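Local coordinates for protein intracellular protease/amidase (Salmonella enterica subsp. enterica serovar Typhimurium, PDB 4K2H) that is of unestablished function but belongs to the DJ-1/PfpI superfamily, binds zinc and may act as a peptidase or amidase, at residues L30-E35 with A168-D173. The protein carries 1 engineered substitution. Residues are numbered along the deposited sequence; the frame is centred on the assembly and turned at random.
Sequences LHIDVE and ARLLGD
Ile32, in the turn that links helix 17-29 to strand 33-38 of a DJ-1/PfpI-type alpha/beta fold, packs against Leu170 and Leu171 in the last turn of helix 159-171. The contact is wholly apolar and buries 188 Å² between the two segments. CD1 of Ile32 meets both leucines: it lies 4.1 Å from Leu170 CD1 and equally close to CG of Leu171. One carbon back, Ile32 CG1 stands 4.1 Å from Leu171 CD2, so the ethyl arm of the isoleucine crosses the Leu171 side chain at a slant while its end also reaches Leu170. CG1 lies anti to the carbonyl carbon (chi1 -64°) and the arm beyond it is extended, which sends CD1 out to the helix. Leu171 divides its two methyls: CD2 faces Ile32, whereas CD1 approaches Leu30 CD2 at 4.2 Å. Residues 30-35 and 168-173 each carry the chain out of a helix into a loop. His31, with positive phi, is the C-prime residue of a Schellman motif that closes helix 17-29; the CB atoms of Leu30 and Ile32, before and after it, both point toward helix 159-171. On the other side Gly172, also of positive phi, ends helix 159-171, and Asp173 then N-caps helix 174-183, its OD1 accepting from Ala175 N. Ile32 and Leu170 both rest on Val7 of strand 6-11 and Leu27 of helix 17-29, which continues the apolar layer between sheet and helices; Leu30, nearer the surface, touches Gln180 of helix 174-183, while Asp33 begins the parallel pairing of strand 33-38 with strand 6-11.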
ATOM      1  N   LEU A  30      -5.857  13.543  -1.981  1.00 38.76           N
ATOM      2  CA  LEU A  30      -6.911  14.452  -2.455  1.00 39.26           C
ATOM      3  C   LEU A  30      -7.659  15.125  -1.327  1.00 41.32           C
ATOM      4  O   LEU A  30      -8.761  15.579  -1.537  1.00 42.72           O
ATOM      5  CB  LEU A  30      -7.914  13.660  -3.264  1.00 39.31           C
ATOM      6  CG  LEU A  30      -7.292  13.098  -4.528  1.00 40.02           C
ATOM      7  CD1 LEU A  30      -8.093  11.929  -5.024  1.00 40.40           C
ATOM      8  CD2 LEU A  30      -7.209  14.199  -5.579  1.00 41.62           C
ATOM      9  N   HIS A  31      -7.098  15.118  -0.112  1.00 44.14           N
ATOM     10  CA  HIS A  31      -7.729  15.734   1.042  1.00 45.31           C
ATOM     11  C   HIS A  31      -9.183  15.287   1.252  1.00 42.15           C
ATOM     12  O   HIS A  31      -9.958  16.006   1.854  1.00 41.61           O
ATOM     13  CB  HIS A  31      -7.681  17.268   0.924  1.00 50.86           C
ATOM     14  CG  HIS A  31      -6.317  17.817   0.633  1.00 55.78           C
ATOM     15  ND1 HIS A  31      -5.366  17.997   1.612  1.00 58.62           N
ATOM     16  CD2 HIS A  31      -5.748  18.232  -0.526  1.00 58.39           C
ATOM     17  CE1 HIS A  31      -4.267  18.495   1.073  1.00 58.80           C
ATOM     18  NE2 HIS A  31      -4.472  18.647  -0.223  1.00 59.04           N
ATOM     19  N   ILE A  32      -9.551  14.109   0.754  1.00 39.90           N
ATOM     20  CA  ILE A  32     -10.796  13.453   1.160  1.00 37.80           C
ATOM     21  C   ILE A  32     -10.603  12.921   2.584  1.00 37.43           C
ATOM     22  O   ILE A  32      -9.599  12.288   2.871  1.00 40.33           O
ATOM     23  CB  ILE A  32     -11.175  12.322   0.191  1.00 36.41           C
ATOM     24  CG1 ILE A  32     -11.454  12.914  -1.200  1.00 36.22           C
ATOM     25  CG2 ILE A  32     -12.358  11.520   0.710  1.00 35.05           C
ATOM     26  CD1 ILE A  32     -11.641  11.887  -2.290  1.00 36.01           C
ATOM     27  N   ASP A  33     -11.537  13.213   3.479  1.00 37.97           N
ATOM     28  CA  ASP A  33     -11.489  12.711   4.863  1.00 39.33           C
ATOM     29  C   ASP A  33     -11.590  11.200   4.898  1.00 37.23           C
ATOM     30  O   ASP A  33     -12.541  10.643   4.338  1.00 37.95           O
ATOM     31  CB  ASP A  33     -12.682  13.240   5.623  1.00 41.90           C
ATOM     32  CG  ASP A  33     -12.308  14.168   6.689  1.00 46.84           C
ATOM     33  OD1 ASP A  33     -11.593  15.152   6.418  1.00 48.67           O
ATOM     34  OD2 ASP A  33     -12.763  13.913   7.819  1.00 53.73           O
ATOM     35  N   VAL A  34     -10.623  10.545   5.528  1.00 34.93           N
ATOM     36  CA  VAL A  34     -10.639   9.082   5.681  1.00 33.35           C
ATOM     37  C   VAL A  34     -10.583   8.700   7.169  1.00 31.92           C
ATOM     38  O   VAL A  34      -9.800   9.259   7.924  1.00 32.12           O
ATOM     39  CB  VAL A  34      -9.480   8.409   4.922  1.00 33.15           C
ATOM     40  CG1 VAL A  34      -9.631   6.902   4.962  1.00 33.93           C
ATOM     41  CG2 VAL A  34      -9.445   8.837   3.456  1.00 34.89           C
ATOM     42  N   GLU A  35     -11.449   7.794   7.594  1.00 32.10           N
ATOM     43  CA  GLU A  35     -11.347   7.155   8.916  1.00 32.76           C
ATOM     44  C   GLU A  35     -11.213   5.652   8.778  1.00 29.54           C
ATOM     45  O   GLU A  35     -12.069   5.004   8.190  1.00 29.21           O
ATOM     46  CB  GLU A  35     -12.568   7.456   9.762  1.00 36.38           C
ATOM     47  CG  GLU A  35     -12.324   8.449  10.875  1.00 39.64           C
ATOM     48  CD  GLU A  35     -13.465   8.506  11.875  1.00 41.68           C
ATOM     49  OE1 GLU A  35     -14.540   7.920  11.648  1.00 41.90           O
ATOM     50  OE2 GLU A  35     -13.264   9.138  12.922  1.00 45.58           O
ATOM     51  N   ALA A 168     -12.807  10.049  -7.840  1.00 37.75           N
ATOM     52  CA  ALA A 168     -13.397  10.873  -8.858  1.00 38.70           C
ATOM     53  C   ALA A 168     -14.900  10.915  -8.640  1.00 40.24           C
ATOM     54  O   ALA A 168     -15.522  11.966  -8.713  1.00 42.78           O
ATOM     55  CB  ALA A 168     -13.072  10.308 -10.224  1.00 38.93           C
ATOM     56  N   ARG A 169     -15.484   9.764  -8.352  1.00 41.22           N
ATOM     57  CA  ARG A 169     -16.893   9.709  -8.010  1.00 42.21           C
ATOM     58  C   ARG A 169     -17.244  10.556  -6.758  1.00 41.17           C
ATOM     59  O   ARG A 169     -18.229  11.310  -6.761  1.00 41.41           O
ATOM     60  CB  ARG A 169     -17.278   8.271  -7.799  1.00 43.63           C
ATOM     61  CG  ARG A 169     -18.731   8.092  -7.454  1.00 48.59           C
ATOM     62  CD  ARG A 169     -19.655   8.244  -8.651  1.00 50.32           C
ATOM     63  NE  ARG A 169     -20.830   7.462  -8.295  1.00 54.86           N
ATOM     64  CZ  ARG A 169     -21.029   6.188  -8.617  1.00 52.52           C
ATOM     65  NH1 ARG A 169     -22.120   5.583  -8.182  1.00 51.19           N
ATOM     66  NH2 ARG A 169     -20.174   5.532  -9.397  1.00 53.28           N
ATOM     67  N   LEU A 170     -16.451  10.441  -5.697  1.00 38.30           N
ATOM     68  CA  LEU A 170     -16.648  11.282  -4.502  1.00 37.99           C
ATOM     69  C   LEU A 170     -16.504  12.783  -4.773  1.00 39.81           C
ATOM     70  O   LEU A 170     -17.230  13.595  -4.185  1.00 39.03           O
ATOM     71  CB  LEU A 170     -15.676  10.910  -3.388  1.00 35.63           C
ATOM     72  CG  LEU A 170     -15.929   9.577  -2.673  1.00 35.00           C
ATOM     73  CD1 LEU A 170     -14.693   9.167  -1.906  1.00 32.80           C
ATOM     74  CD2 LEU A 170     -17.131   9.659  -1.746  1.00 35.03           C
ATOM     75  N   LEU A 171     -15.556  13.142  -5.638  1.00 40.55           N
ATOM     76  CA  LEU A 171     -15.285  14.549  -5.924  1.00 42.35           C
ATOM     77  C   LEU A 171     -16.204  15.111  -7.014  1.00 44.50           C
ATOM     78  O   LEU A 171     -16.327  16.311  -7.133  1.00 44.45           O
ATOM     79  CB  LEU A 171     -13.823  14.760  -6.322  1.00 40.80           C
ATOM     80  CG  LEU A 171     -12.771  14.553  -5.222  1.00 39.93           C
ATOM     81  CD1 LEU A 171     -11.390  14.935  -5.725  1.00 39.92           C
ATOM     82  CD2 LEU A 171     -13.098  15.372  -3.978  1.00 40.13           C
ATOM     83  N   GLY A 172     -16.814  14.232  -7.810  1.00 46.38           N
ATOM     84  CA  GLY A 172     -17.661  14.626  -8.942  1.00 47.27           C
ATOM     85  C   GLY A 172     -16.882  15.383 -10.000  1.00 49.81           C
ATOM     86  O   GLY A 172     -17.413  16.284 -10.617  1.00 51.73           O
ATOM     87  N   ASP A 173     -15.625  14.996 -10.214  1.00 50.27           N
ATOM     88  CA  ASP A 173     -14.698  15.749 -11.040  1.00 51.41           C
ATOM     89  C   ASP A 173     -13.386  14.972 -11.178  1.00 53.25           C
ATOM     90  O   ASP A 173     -12.681  14.751 -10.185  1.00 52.48           O
ATOM     91  CB  ASP A 173     -14.411  17.123 -10.406  1.00 52.11           C
ATOM     92  CG  ASP A 173     -13.615  18.053 -11.325  1.00 54.12           C
ATOM     93  OD1 ASP A 173     -13.409  17.711 -12.515  1.00 54.27           O
ATOM     94  OD2 ASP A 173     -13.195  19.135 -10.849  1.00 55.90           O
TER